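Local coordinates for protein carbohydrate deacetylase Agd3 (PDB 6NWZ) that probably removes N-acetyl groups from the fungal exopolysaccharide galactosaminogalactan, and is required for biofilm formation by Aspergillus fumigatus, at residues Leu250-Asp255 and Ser296-Glu301; Thr261-Pro266 and Pro503-Gln508; Ile430-Ile435 and Asn454-Asn459; Trp492-Tyr497 and Tyr543-Ala548. All blocks are in the same frame, centred on the assembly; numbering follows the deposited sequence.

Contact 1 of 4, residues Leu250-Asp255 and Ser296-Glu301; sequences LNTQID and SSYFVE. With ZN (zinc ion), chain M.
Gln253 and Glu301 mark the tight end of this contact, facing each other on parallel strands with their CA atoms 4.9 Å apart. Glu301 O accepts Ile254 N at 2.8 Å, whereas Glu301 N makes only a weak bond to Thr252 O. The two side chains run alongside each other, and Gln253 NE2 meets Glu301 OE1 at 3.3 Å, almost straight (168°) but from above the carboxylate plane. Arg491 binds Gln253 OE1, and His594 bonds to Gln253 NE2 and Glu301 OE2, giving these buried ends several partners. Toward Leu250 the backbones splay: its CA is 7.2 Å from that of Tyr298. There the phenol bridges the gap, CG anti to the backbone N (chi1 172°), with Tyr298 OH 2.6 Å from Thr252 OG1; Ser296 and Ser297 beyond are partly exposed. Asp255 binds zinc through OD2, and helix 275-289 links the strands in a beta-alpha-beta crossover of the deacetylase domain.

Contact 2 of 4, residues Thr261-Pro266 and Pro503-Gln508; sequences TDIYYP and PACTVQ
Gln508 N donates to Ala504 O at 3.0 Å, a regular bond of the first turns of helix 503-513, and from this turn the Gln508 side chain leans toward Tyr265 on the facing loop. The N-terminal turn of the helix is tied by the Cys500-Cys505 disulfide to the chain just before it, and the loop that follows strand 261-262 lies against that bridge. Across the contact everything is van der Waals packing, centred on the sulfur. Cys505 SG stands anti to its own nitrogen (chi1 -177°), which sends it away from the helix into the bend of the loop. There it touches Tyr264 CB at 3.6 Å, and Ile263 CG2 lies 4.1 Å from the same SG. Next to the sulfur, Tyr265 CB rests on the helix backbone, 3.7 Å from Cys505 CA. The two tyrosines then take different routes. Tyr264 passes its ring obliquely by the carbonyls of Cys505 and Gln508, and its OH is hydrogen-bonded to Asp512 one turn further along the helix, whose other carboxylate oxygen receives a weak bond from Gln508 NE2. Tyr265 is exposed and crosses the Gln508 chain, with ring and amide planes 31° apart. With CG anti to the backbone N (chi1 -165°), the chain of Gln508 brings CG against the ring, 3.5 Å from Tyr265 CD1.

Contact 3 of 4, residues Ile430-Ile435 and Asn454-Asn459; sequences IIPPAI and NCVGDN
Ile435 points its CB at the chain that continues strand 454-456, and both its branches lie against the Gly457 carbonyl from the same side. Ile435 CG2 lies 3.7 Å from Gly457 C and also meets CB of Asp458. On the other branch, CG1 passes Gly457 O, and the tip, Ile435 CD1, comes within 3.4 Å of that same Gly457 O while also approaching Val456 O and Val456 CG1. This side chain is presented by a tight turn: Ile435 N bonds to Pro432 O at 2.9 Å, with Pro433 and Ala434 at the corners in roughly type II geometry. Before the turn, Pro432 crosses Val456 at about a right angle, CD packing on Val456 CG1 and on Cys455 CB. Ile431 and Val456 instead lie side by side, Ile431 CG2 being 3.7 Å from Val456 CG1. That methyl of Val456 stands between its own N and carbonyl carbon (chi1 74°), a position that brings it against both neighbours. Backbone pairing is slight: one weak bond, from Ile430 N to Asn454 O, and a CA-H...O contact from Cys455 CA to Ile430 O. Ile431 reaches on to the zinc ligand Asp255, and its carbonyl accepts a weak bond from zinc-binding His388. Trp447 of helix 441-449 packs on Ile430, Pro432 and Cys455, while strand 454-456 pairs with strand 487-492 and Val456 touches Gln253 of strand 252-257.

Contact 4 of 4, residues Trp492-Tyr497 and Tyr543-Ala548; sequences WATRIY and YMFHQA. With ZN (zinc ion), chain M.
Trp492 lays the CD1 corner of its indole over one face of the Tyr543 ring, 3.4 Å above the plane and shifted toward the rim. The planes are inclined at 38°, so the pair overlaps obliquely, with Trp492 CB resting 3.5 Å from Tyr543 CD2. A water bridges the polar ends, accepting from Tyr543 OH at 2.8 Å and, more weakly, from Trp492 NE1 in the indole plane. The backbones join through Met544 N and Trp492 O, 2.9 Å apart. Further on, Thr494 OG1 approaches Phe545 CE1 and takes a weak bond from Ile496 N, while Ile496 CB sits at the edge of the Phe545 ring. A second water donates to Ile496 O and accepts from His546 ND1 at 2.7 Å, tying the loop to the histidine whose NE2 binds zinc at 2.3 Å. Strand 542-546 lies between strands 487-492 and 252-257; Trp492 stacks on His534 of helix 520-536, and Phe545 meets Trp573 and Phe570 of helix 569-584 edge-to-face.

Contacts 1, 3 and 4 all reach one sheet of the deacetylase domain, while contact 2 lies at its periphery, about 23 Å between centres from contact 1. Contacts 1 and 4 hold neighbouring strands, 252-257 and 542-546, and each supplies one ligand to the same zinc. The touching residues of contact 1 are all buried and rich in polar bonds; contact 3 is nearly as buried but mostly aliphatic, touching contact 1 where Ile431 meets Gln253 and Asp255. Contact 4 is partly exposed and uses aromatic rings and bridging waters. In contact 2 a disulfide sulfur and a surface tyrosine do the work, and Thr506 of its helix packs against Arg495 and Tyr497 in the loop of contact 4.

Contact 1 of 4, residues Leu250-Asp255 and Ser296-Glu301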
loop_
_atom_site.group_PDB
_atom_site.type_symbol
_atom_site.label_atom_id
_atom_site.label_comp_id
_atom_site.label_asym_id
_atom_site.label_seq_id
_atom_site.Cartn_x
_atom_site.Cartn_y
_atom_site.Cartn_z
ATOM N N LEU A 250 1.016 -6.641 3.682
ATOM C CA LEU A 250 2.012 -7.237 2.795
ATOM C C LEU A 250 1.424 -8.529 2.229
ATOM O O LEU A 250 1.585 -9.606 2.808
ATOM C CB LEU A 250 3.320 -7.486 3.525
ATOM C CG LEU A 250 4.443 -8.047 2.656
ATOM C CD1 LEU A 250 4.759 -7.093 1.508
ATOM C CD2 LEU A 250 5.677 -8.335 3.501
ATOM N N ASN A 251 0.744 -8.415 1.092
ATOM C CA ASN A 251 0.134 -9.548 0.408
ATOM C C ASN A 251 0.958 -9.879 -0.828
ATOM O O ASN A 251 1.099 -9.039 -1.724
ATOM C CB ASN A 251 -1.310 -9.241 0.021
ATOM C CG ASN A 251 -2.164 -8.864 1.213
ATOM O OD1 ASN A 251 -1.786 -9.101 2.360
ATOM N ND2 ASN A 251 -3.327 -8.282 0.947
ATOM N N THR A 252 1.493 -11.099 -0.879
ATOM C CA THR A 252 2.340 -11.546 -1.983
ATOM C C THR A 252 1.689 -12.760 -2.634
ATOM O O THR A 252 1.685 -13.854 -2.056
ATOM C CB THR A 252 3.751 -11.870 -1.492
ATOM O OG1 THR A 252 3.701 -12.948 -0.550
ATOM C CG2 THR A 252 4.361 -10.659 -0.813
ATOM N N GLN A 253 1.149 -12.573 -3.836
ATOM C CA GLN A 253 0.394 -13.608 -4.528
ATOM C C GLN A 253 1.269 -14.334 -5.539
ATOM O O GLN A 253 2.038 -13.705 -6.273
ATOM C CB GLN A 253 -0.820 -13.009 -5.232
ATOM C CG GLN A 253 -1.878 -12.511 -4.280
ATOM C CD GLN A 253 -3.066 -11.940 -5.007
ATOM O OE1 GLN A 253 -2.928 -11.358 -6.082
ATOM N NE2 GLN A 253 -4.247 -12.113 -4.432
ATOM N N ILE A 254 1.138 -15.660 -5.581
ATOM C CA ILE A 254 1.933 -16.517 -6.457
ATOM C C ILE A 254 0.990 -17.096 -7.504
ATOM O O ILE A 254 0.213 -18.014 -7.214
ATOM C CB ILE A 254 2.646 -17.631 -5.684
ATOM C CG1 ILE A 254 3.410 -17.058 -4.489
ATOM C CG2 ILE A 254 3.580 -18.393 -6.612
ATOM C CD1 ILE A 254 4.448 -16.036 -4.861
ATOM N N ASP A 255 1.069 -16.578 -8.728
ATOM C CA ASP A 255 0.219 -17.049 -9.809
ATOM C C ASP A 255 0.791 -18.319 -10.434
ATOM O O ASP A 255 1.960 -18.667 -10.241
ATOM C CB ASP A 255 0.067 -15.973 -10.888
ATOM C CG ASP A 255 -0.619 -14.709 -10.385
ATOM O OD1 ASP A 255 -1.053 -14.666 -9.212
ATOM O OD2 ASP A 255 -0.725 -13.751 -11.178
ATOM N N SER A 296 3.148 -8.563 13.868
ATOM C CA SER A 296 3.109 -8.916 12.460
ATOM C C SER A 296 2.536 -10.316 12.262
ATOM O O SER A 296 2.389 -11.106 13.199
ATOM C CB SER A 296 4.503 -8.836 11.843
ATOM O OG SER A 296 4.967 -7.501 11.782
ATOM N N SER A 297 2.221 -10.614 11.004
ATOM C CA SER A 297 1.659 -11.897 10.607
ATOM C C SER A 297 1.689 -12.017 9.089
ATOM O O SER A 297 0.846 -11.431 8.402
ATOM C CB SER A 297 0.226 -12.049 11.121
ATOM O OG SER A 297 -0.400 -13.170 10.525
ATOM N N TYR A 298 2.648 -12.769 8.557
ATOM C CA TYR A 298 2.843 -12.876 7.118
ATOM C C TYR A 298 2.615 -14.305 6.647
ATOM O O TYR A 298 3.040 -15.263 7.301
ATOM C CB TYR A 298 4.249 -12.418 6.723
ATOM C CG TYR A 298 4.594 -12.672 5.272
ATOM C CD1 TYR A 298 4.131 -11.829 4.267
ATOM C CD2 TYR A 298 5.389 -13.752 4.907
ATOM C CE1 TYR A 298 4.446 -12.062 2.940
ATOM C CE2 TYR A 298 5.710 -13.993 3.582
ATOM C CZ TYR A 298 5.237 -13.146 2.603
ATOM O OH TYR A 298 5.558 -13.387 1.288
ATOM N N PHE A 299 1.941 -14.443 5.505
ATOM C CA PHE A 299 1.841 -15.727 4.826
ATOM C C PHE A 299 1.791 -15.488 3.324
ATOM O O PHE A 299 1.572 -14.366 2.855
ATOM C CB PHE A 299 0.629 -16.545 5.305
ATOM C CG PHE A 299 -0.711 -15.922 4.999
ATOM C CD1 PHE A 299 -1.303 -16.075 3.753
ATOM C CD2 PHE A 299 -1.399 -15.218 5.975
ATOM C CE1 PHE A 299 -2.542 -15.516 3.481
ATOM C CE2 PHE A 299 -2.637 -14.659 5.710
ATOM C CZ PHE A 299 -3.209 -14.808 4.460
ATOM N N VAL A 300 1.994 -16.565 2.570
ATOM C CA VAL A 300 2.073 -16.514 1.114
ATOM C C VAL A 300 0.776 -17.054 0.530
ATOM O O VAL A 300 0.351 -18.168 0.865
ATOM C CB VAL A 300 3.283 -17.312 0.600
ATOM C CG1 VAL A 300 3.384 -17.197 -0.906
ATOM C CG2 VAL A 300 4.558 -16.829 1.276
ATOM N N GLU A 301 0.155 -16.272 -0.352
ATOM C CA GLU A 301 -1.105 -16.631 -0.991
ATOM C C GLU A 301 -0.851 -17.124 -2.409
ATOM O O GLU A 301 -0.092 -16.510 -3.165
ATOM C CB GLU A 301 -2.064 -15.439 -1.021
ATOM C CG GLU A 301 -3.516 -15.805 -1.282
ATOM C CD GLU A 301 -4.446 -14.613 -1.141
ATOM O OE1 GLU A 301 -4.027 -13.491 -1.496
ATOM O OE2 GLU A 301 -5.590 -14.799 -0.669
HETATM ZN ZN ZN M . 0.005 -13.441 -13.489
#

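Contact 2 of 4, residues Thr261-Pro266 and Pro503-Gln508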
loop_
_atom_site.group_PDB
_atom_site.type_symbol
_atom_site.label_atom_id
_atom_site.label_comp_id
_atom_site.label_asym_id
_atom_site.label_seq_id
_atom_site.Cartn_x
_atom_site.Cartn_y
_atom_site.Cartn_z
ATOM N N THR A 261 5.803 -23.030 -16.785
ATOM C CA THR A 261 6.038 -21.763 -17.462
ATOM C C THR A 261 7.365 -21.835 -18.202
ATOM O O THR A 261 8.313 -22.473 -17.734
ATOM C CB THR A 261 6.032 -20.573 -16.477
ATOM O OG1 THR A 261 7.139 -20.679 -15.581
ATOM C CG2 THR A 261 4.727 -20.530 -15.667
ATOM N N ASP A 262 7.417 -21.202 -19.372
ATOM C CA ASP A 262 8.638 -21.162 -20.163
ATOM C C ASP A 262 9.584 -20.106 -19.603
ATOM O O ASP A 262 9.208 -18.939 -19.450
ATOM C CB ASP A 262 8.323 -20.867 -21.631
ATOM C CG ASP A 262 7.386 -21.893 -22.252
ATOM O OD1 ASP A 262 7.782 -23.071 -22.373
ATOM O OD2 ASP A 262 6.250 -21.521 -22.617
ATOM N N ILE A 263 10.809 -20.515 -19.303
ATOM C CA ILE A 263 11.801 -19.625 -18.715
ATOM C C ILE A 263 12.372 -18.706 -19.788
ATOM O O ILE A 263 12.449 -19.063 -20.971
ATOM C CB ILE A 263 12.892 -20.460 -18.014
ATOM C CG1 ILE A 263 12.248 -21.316 -16.919
ATOM C CG2 ILE A 263 13.999 -19.577 -17.445
ATOM C CD1 ILE A 263 11.378 -20.519 -15.948
ATOM N N TYR A 264 12.773 -17.501 -19.377
ATOM C CA TYR A 264 13.165 -16.452 -20.313
ATOM C C TYR A 264 14.633 -16.540 -20.734
ATOM O O TYR A 264 14.932 -16.580 -21.933
ATOM C CB TYR A 264 12.871 -15.076 -19.705
ATOM C CG TYR A 264 13.358 -13.928 -20.556
ATOM C CD1 TYR A 264 12.623 -13.493 -21.650
ATOM C CD2 TYR A 264 14.557 -13.284 -20.271
ATOM C CE1 TYR A 264 13.064 -12.446 -22.433
ATOM C CE2 TYR A 264 15.008 -12.236 -21.050
ATOM C CZ TYR A 264 14.256 -11.821 -22.130
ATOM O OH TYR A 264 14.692 -10.777 -22.912
ATOM N N TYR A 265 15.571 -16.548 -19.763
ATOM C CA TYR A 265 16.978 -16.402 -20.137
ATOM C C TYR A 265 17.523 -17.661 -20.800
ATOM O O TYR A 265 17.910 -17.596 -21.980
ATOM C CB TYR A 265 17.818 -15.961 -18.935
ATOM C CG TYR A 265 19.296 -15.912 -19.267
ATOM C CD1 TYR A 265 19.780 -15.045 -20.239
ATOM C CD2 TYR A 265 20.204 -16.746 -18.627
ATOM C CE1 TYR A 265 21.125 -15.001 -20.559
ATOM C CE2 TYR A 265 21.553 -16.711 -18.938
ATOM C CZ TYR A 265 22.006 -15.834 -19.907
ATOM O OH TYR A 265 23.339 -15.772 -20.243
ATOM N N PRO A 266 17.589 -18.829 -20.133
ATOM C CA PRO A 266 17.958 -20.031 -20.888
ATOM C C PRO A 266 16.799 -20.425 -21.786
ATOM O O PRO A 266 15.978 -21.269 -21.417
ATOM C CB PRO A 266 18.239 -21.077 -19.798
ATOM C CG PRO A 266 18.267 -20.311 -18.495
ATOM C CD PRO A 266 17.339 -19.159 -18.719
ATOM N N PRO A 503 18.191 -15.468 -10.457
ATOM C CA PRO A 503 18.601 -14.055 -10.535
ATOM C C PRO A 503 19.088 -13.652 -11.917
ATOM O O PRO A 503 18.753 -12.559 -12.392
ATOM C CB PRO A 503 19.718 -13.961 -9.486
ATOM C CG PRO A 503 19.399 -15.039 -8.511
ATOM C CD PRO A 503 18.838 -16.167 -9.332
ATOM N N ALA A 504 19.865 -14.516 -12.580
ATOM C CA ALA A 504 20.347 -14.215 -13.925
ATOM C C ALA A 504 19.196 -13.941 -14.883
ATOM O O ALA A 504 19.284 -13.045 -15.730
ATOM C CB ALA A 504 21.202 -15.370 -14.445
ATOM N N CYS A 505 18.110 -14.704 -14.767
ATOM C CA CYS A 505 16.970 -14.513 -15.656
ATOM C C CYS A 505 16.345 -13.135 -15.462
ATOM O O CYS A 505 16.207 -12.366 -16.420
ATOM C CB CYS A 505 15.940 -15.623 -15.429
ATOM S SG CYS A 505 14.484 -15.578 -16.517
ATOM N N THR A 506 15.945 -12.809 -14.224
ATOM C CA THR A 506 15.279 -11.528 -13.982
ATOM C C THR A 506 16.166 -10.357 -14.380
ATOM O O THR A 506 15.697 -9.399 -15.007
ATOM C CB THR A 506 14.865 -11.388 -12.514
ATOM O OG1 THR A 506 15.847 -12.000 -11.668
ATOM C CG2 THR A 506 13.505 -12.011 -12.273
ATOM N N VAL A 507 17.448 -10.413 -14.020
ATOM C CA VAL A 507 18.356 -9.327 -14.370
ATOM C C VAL A 507 18.432 -9.167 -15.882
ATOM O O VAL A 507 18.424 -8.046 -16.404
ATOM C CB VAL A 507 19.744 -9.569 -13.745
ATOM C CG1 VAL A 507 20.739 -8.536 -14.237
ATOM C CG2 VAL A 507 19.648 -9.520 -12.231
ATOM N N GLN A 508 18.472 -10.284 -16.610
ATOM C CA GLN A 508 18.551 -10.219 -18.066
ATOM C C GLN A 508 17.300 -9.581 -18.662
ATOM O O GLN A 508 17.390 -8.663 -19.485
ATOM C CB GLN A 508 18.766 -11.617 -18.639
ATOM C CG GLN A 508 19.205 -11.596 -20.076
ATOM C CD GLN A 508 20.473 -10.797 -20.257
ATOM O OE1 GLN A 508 21.418 -10.927 -19.476
ATOM N NE2 GLN A 508 20.499 -9.950 -21.277
#

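Contact 3 of 4, residues Ile430-Ile435 and Asn454-Asn459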
loop_
_atom_site.group_PDB
_atom_site.type_symbol
_atom_site.label_atom_id
_atom_site.label_comp_id
_atom_site.label_asym_id
_atom_site.label_seq_id
_atom_site.Cartn_x
_atom_site.Cartn_y
_atom_site.Cartn_z
ATOM N N ILE A 430 -11.015 -14.054 -7.703
ATOM C CA ILE A 430 -10.048 -14.793 -8.499
ATOM C C ILE A 430 -8.884 -13.875 -8.838
ATOM O O ILE A 430 -8.971 -12.651 -8.731
ATOM C CB ILE A 430 -10.652 -15.359 -9.802
ATOM C CG1 ILE A 430 -10.944 -14.222 -10.788
ATOM C CG2 ILE A 430 -11.906 -16.159 -9.516
ATOM C CD1 ILE A 430 -11.377 -14.697 -12.157
ATOM N N ILE A 431 -7.786 -14.493 -9.254
ATOM C CA ILE A 431 -6.706 -13.787 -9.936
ATOM C C ILE A 431 -6.894 -14.050 -11.425
ATOM O O ILE A 431 -6.554 -15.142 -11.902
ATOM C CB ILE A 431 -5.324 -14.253 -9.451
ATOM C CG1 ILE A 431 -5.222 -14.144 -7.924
ATOM C CG2 ILE A 431 -4.226 -13.461 -10.153
ATOM C CD1 ILE A 431 -3.864 -14.528 -7.362
ATOM N N PRO A 432 -7.445 -13.110 -12.188
ATOM C CA PRO A 432 -7.751 -13.380 -13.601
ATOM C C PRO A 432 -6.496 -13.757 -14.368
ATOM O O PRO A 432 -5.412 -13.207 -14.118
ATOM C CB PRO A 432 -8.348 -12.052 -14.098
ATOM C CG PRO A 432 -7.961 -11.032 -13.073
ATOM C CD PRO A 432 -7.870 -11.762 -11.774
ATOM N N PRO A 433 -6.599 -14.695 -15.310
ATOM C CA PRO A 433 -5.392 -15.268 -15.930
ATOM C C PRO A 433 -4.683 -14.234 -16.792
ATOM O O PRO A 433 -5.238 -13.750 -17.782
ATOM C CB PRO A 433 -5.941 -16.430 -16.764
ATOM C CG PRO A 433 -7.352 -16.013 -17.095
ATOM C CD PRO A 433 -7.841 -15.195 -15.928
ATOM N N ALA A 434 -3.453 -13.889 -16.404
ATOM C CA ALA A 434 -2.683 -12.831 -17.060
ATOM C C ALA A 434 -3.441 -11.507 -17.066
ATOM O O ALA A 434 -3.244 -10.675 -17.957
ATOM C CB ALA A 434 -2.289 -13.223 -18.487
ATOM N N ILE A 435 -4.310 -11.314 -16.069
ATOM C CA ILE A 435 -5.166 -10.137 -15.948
ATOM C C ILE A 435 -5.896 -9.899 -17.266
ATOM O O ILE A 435 -5.781 -8.825 -17.869
ATOM C CB ILE A 435 -4.354 -8.901 -15.514
ATOM C CG1 ILE A 435 -3.400 -9.274 -14.384
ATOM C CG2 ILE A 435 -5.273 -7.795 -15.010
ATOM C CD1 ILE A 435 -4.108 -9.785 -13.145
ATOM N N ASN A 454 -15.211 -10.144 -6.954
ATOM C CA ASN A 454 -14.061 -9.257 -6.985
ATOM C C ASN A 454 -12.889 -9.989 -7.619
ATOM O O ASN A 454 -12.903 -11.210 -7.794
ATOM C CB ASN A 454 -13.683 -8.793 -5.579
ATOM C CG ASN A 454 -13.292 -9.949 -4.688
ATOM O OD1 ASN A 454 -12.170 -10.446 -4.762
ATOM N ND2 ASN A 454 -14.226 -10.404 -3.860
ATOM N N CYS A 455 -11.853 -9.227 -7.944
ATOM C CA CYS A 455 -10.665 -9.807 -8.543
ATOM C C CYS A 455 -9.489 -8.873 -8.282
ATOM O O CYS A 455 -9.546 -8.013 -7.396
ATOM C CB CYS A 455 -10.882 -10.063 -10.043
ATOM S SG CYS A 455 -10.843 -8.577 -11.075
ATOM N N VAL A 456 -8.434 -9.035 -9.068
ATOM C CA VAL A 456 -7.223 -8.248 -8.924
ATOM C C VAL A 456 -6.833 -7.741 -10.305
ATOM O O VAL A 456 -7.095 -8.392 -11.322
ATOM C CB VAL A 456 -6.098 -9.079 -8.264
ATOM C CG1 VAL A 456 -5.516 -10.097 -9.235
ATOM C CG2 VAL A 456 -5.035 -8.182 -7.719
ATOM N N GLY A 457 -6.233 -6.553 -10.347
ATOM C CA GLY A 457 -5.930 -5.917 -11.616
ATOM C C GLY A 457 -4.451 -5.847 -11.941
ATOM O O GLY A 457 -3.703 -6.796 -11.684
ATOM N N ASP A 458 -4.024 -4.724 -12.515
ATOM C CA ASP A 458 -2.620 -4.515 -12.862
ATOM C C ASP A 458 -2.349 -3.020 -12.799
ATOM O O ASP A 458 -2.871 -2.263 -13.623
ATOM C CB ASP A 458 -2.303 -5.070 -14.247
ATOM C CG ASP A 458 -0.834 -4.958 -14.598
ATOM O OD1 ASP A 458 -0.019 -4.667 -13.695
ATOM O OD2 ASP A 458 -0.491 -5.161 -15.782
ATOM N N ASN A 459 -1.526 -2.599 -11.835
ATOM C CA ASN A 459 -1.275 -1.176 -11.628
ATOM C C ASN A 459 -0.437 -0.539 -12.729
ATOM O O ASN A 459 -0.242 0.680 -12.684
ATOM C CB ASN A 459 -0.608 -0.949 -10.272
ATOM C CG ASN A 459 -1.593 -1.039 -9.123
ATOM O OD1 ASN A 459 -2.723 -1.486 -9.301
ATOM N ND2 ASN A 459 -1.168 -0.614 -7.938
#

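Contact 4 of 4, residues Trp492-Tyr497 and Tyr543-Ala548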
loop_
_atom_site.group_PDB
_atom_site.type_symbol
_atom_site.label_atom_id
_atom_site.label_comp_id
_atom_site.label_asym_id
_atom_site.label_seq_id
_atom_site.Cartn_x
_atom_site.Cartn_y
_atom_site.Cartn_z
ATOM N N TRP A 492 0.449 -4.438 -7.453
ATOM C CA TRP A 492 1.727 -3.979 -7.966
ATOM C C TRP A 492 2.452 -5.087 -8.723
ATOM O O TRP A 492 2.364 -6.270 -8.380
ATOM C CB TRP A 492 2.615 -3.483 -6.823
ATOM C CG TRP A 492 2.067 -2.295 -6.087
ATOM C CD1 TRP A 492 1.683 -2.246 -4.776
ATOM C CD2 TRP A 492 1.843 -0.984 -6.619
ATOM N NE1 TRP A 492 1.237 -0.984 -4.460
ATOM C CE2 TRP A 492 1.326 -0.191 -5.574
ATOM C CE3 TRP A 492 2.031 -0.403 -7.877
ATOM C CZ2 TRP A 492 0.993 1.149 -5.749
ATOM C CZ3 TRP A 492 1.700 0.929 -8.048
ATOM C CH2 TRP A 492 1.186 1.689 -6.990
ATOM N N ALA A 493 3.181 -4.685 -9.758
ATOM C CA ALA A 493 4.093 -5.563 -10.473
ATOM C C ALA A 493 5.521 -5.265 -10.042
ATOM O O ALA A 493 5.845 -4.148 -9.631
ATOM C CB ALA A 493 3.956 -5.393 -11.986
ATOM N N THR A 494 6.375 -6.279 -10.131
ATOM C CA THR A 494 7.764 -6.162 -9.715
ATOM C C THR A 494 8.670 -6.585 -10.861
ATOM O O THR A 494 8.226 -7.170 -11.854
ATOM C CB THR A 494 8.050 -7.016 -8.473
ATOM O OG1 THR A 494 7.873 -8.400 -8.799
ATOM C CG2 THR A 494 7.099 -6.649 -7.349
ATOM N N ARG A 495 9.960 -6.284 -10.710
ATOM C CA ARG A 495 10.979 -6.736 -11.649
ATOM C C ARG A 495 11.347 -8.203 -11.458
ATOM O O ARG A 495 12.241 -8.700 -12.155
ATOM C CB ARG A 495 12.227 -5.856 -11.527
ATOM C CG ARG A 495 11.998 -4.431 -12.007
ATOM C CD ARG A 495 13.036 -3.469 -11.463
ATOM N NE ARG A 495 12.717 -2.086 -11.810
ATOM C CZ ARG A 495 11.917 -1.301 -11.095
ATOM N NH1 ARG A 495 11.352 -1.758 -9.984
ATOM N NH2 ARG A 495 11.683 -0.057 -11.487
ATOM N N ILE A 496 10.695 -8.897 -10.525
ATOM C CA ILE A 496 10.758 -10.351 -10.454
ATOM C C ILE A 496 9.737 -10.877 -11.454
ATOM O O ILE A 496 8.548 -10.997 -11.140
ATOM C CB ILE A 496 10.479 -10.865 -9.030
ATOM C CG1 ILE A 496 11.353 -10.126 -8.013
ATOM C CG2 ILE A 496 10.718 -12.359 -8.947
ATOM C CD1 ILE A 496 12.841 -10.274 -8.255
ATOM N N TYR A 497 10.192 -11.176 -12.667
ATOM C CA TYR A 497 9.287 -11.369 -13.790
ATOM C C TYR A 497 8.655 -12.761 -13.776
ATOM O O TYR A 497 9.178 -13.713 -13.189
ATOM C CB TYR A 497 10.021 -11.127 -15.107
ATOM C CG TYR A 497 10.529 -9.710 -15.255
ATOM C CD1 TYR A 497 9.644 -8.650 -15.428
ATOM C CD2 TYR A 497 11.889 -9.427 -15.210
ATOM C CE1 TYR A 497 10.097 -7.349 -15.560
ATOM C CE2 TYR A 497 12.353 -8.125 -15.342
ATOM C CZ TYR A 497 11.450 -7.091 -15.517
ATOM O OH TYR A 497 11.891 -5.792 -15.649
ATOM N N TYR A 543 0.964 -7.685 -4.278
ATOM C CA TYR A 543 2.103 -7.759 -5.183
ATOM C C TYR A 543 2.039 -9.043 -6.001
ATOM O O TYR A 543 1.638 -10.098 -5.500
ATOM C CB TYR A 543 3.430 -7.658 -4.403
ATOM C CG TYR A 543 3.631 -6.292 -3.775
ATOM C CD1 TYR A 543 3.019 -5.965 -2.570
ATOM C CD2 TYR A 543 4.411 -5.320 -4.398
ATOM C CE1 TYR A 543 3.183 -4.713 -1.996
ATOM C CE2 TYR A 543 4.580 -4.063 -3.828
ATOM C CZ TYR A 543 3.962 -3.767 -2.627
ATOM O OH TYR A 543 4.119 -2.525 -2.049
ATOM N N MET A 544 2.443 -8.939 -7.263
ATOM C CA MET A 544 2.290 -10.006 -8.243
ATOM C C MET A 544 3.583 -10.806 -8.371
ATOM O O MET A 544 4.641 -10.240 -8.676
ATOM C CB MET A 544 1.899 -9.419 -9.596
ATOM C CG MET A 544 1.885 -10.425 -10.725
ATOM S SD MET A 544 2.251 -9.637 -12.302
ATOM C CE MET A 544 3.964 -9.180 -12.048
ATOM N N PHE A 545 3.489 -12.119 -8.159
ATOM C CA PHE A 545 4.588 -13.045 -8.414
ATOM C C PHE A 545 4.031 -14.291 -9.092
ATOM O O PHE A 545 2.816 -14.445 -9.257
ATOM C CB PHE A 545 5.339 -13.410 -7.125
ATOM C CG PHE A 545 5.947 -12.225 -6.419
ATOM C CD1 PHE A 545 7.141 -11.674 -6.861
ATOM C CD2 PHE A 545 5.322 -11.659 -5.319
ATOM C CE1 PHE A 545 7.702 -10.580 -6.216
ATOM C CE2 PHE A 545 5.877 -10.566 -4.670
ATOM C CZ PHE A 545 7.069 -10.026 -5.119
ATOM N N HIS A 546 4.933 -15.187 -9.494
ATOM C CA HIS A 546 4.547 -16.378 -10.242
ATOM C C HIS A 546 5.324 -17.587 -9.737
ATOM O O HIS A 546 6.346 -17.456 -9.060
ATOM C CB HIS A 546 4.760 -16.174 -11.746
ATOM C CG HIS A 546 3.842 -15.150 -12.337
ATOM N ND1 HIS A 546 3.976 -13.801 -12.086
ATOM C CD2 HIS A 546 2.759 -15.280 -13.139
ATOM C CE1 HIS A 546 3.022 -13.141 -12.719
ATOM N NE2 HIS A 546 2.271 -14.015 -13.366
ATOM N N GLN A 547 4.819 -18.778 -10.088
ATOM C CA GLN A 547 5.308 -20.009 -9.471
ATOM C C GLN A 547 6.785 -20.244 -9.760
ATOM O O GLN A 547 7.507 -20.767 -8.903
ATOM C CB GLN A 547 4.471 -21.203 -9.945
ATOM C CG GLN A 547 4.531 -21.475 -11.446
ATOM C CD GLN A 547 5.647 -22.434 -11.839
ATOM O OE1 GLN A 547 6.114 -23.234 -11.027
ATOM N NE2 GLN A 547 6.076 -22.356 -13.094
ATOM N N ALA A 548 7.254 -19.858 -10.948
ATOM C CA ALA A 548 8.660 -20.046 -11.278
ATOM C C ALA A 548 9.579 -19.252 -10.359
ATOM O O ALA A 548 10.756 -19.607 -10.228
ATOM C CB ALA A 548 8.911 -19.660 -12.737
HETATM ZN ZN ZN M . 0.005 -13.441 -13.489
HETATM O O HOH W 1 1.404 -1.904 -1.522
HETATM O O HOH W 2 6.320 -12.686 -11.363
#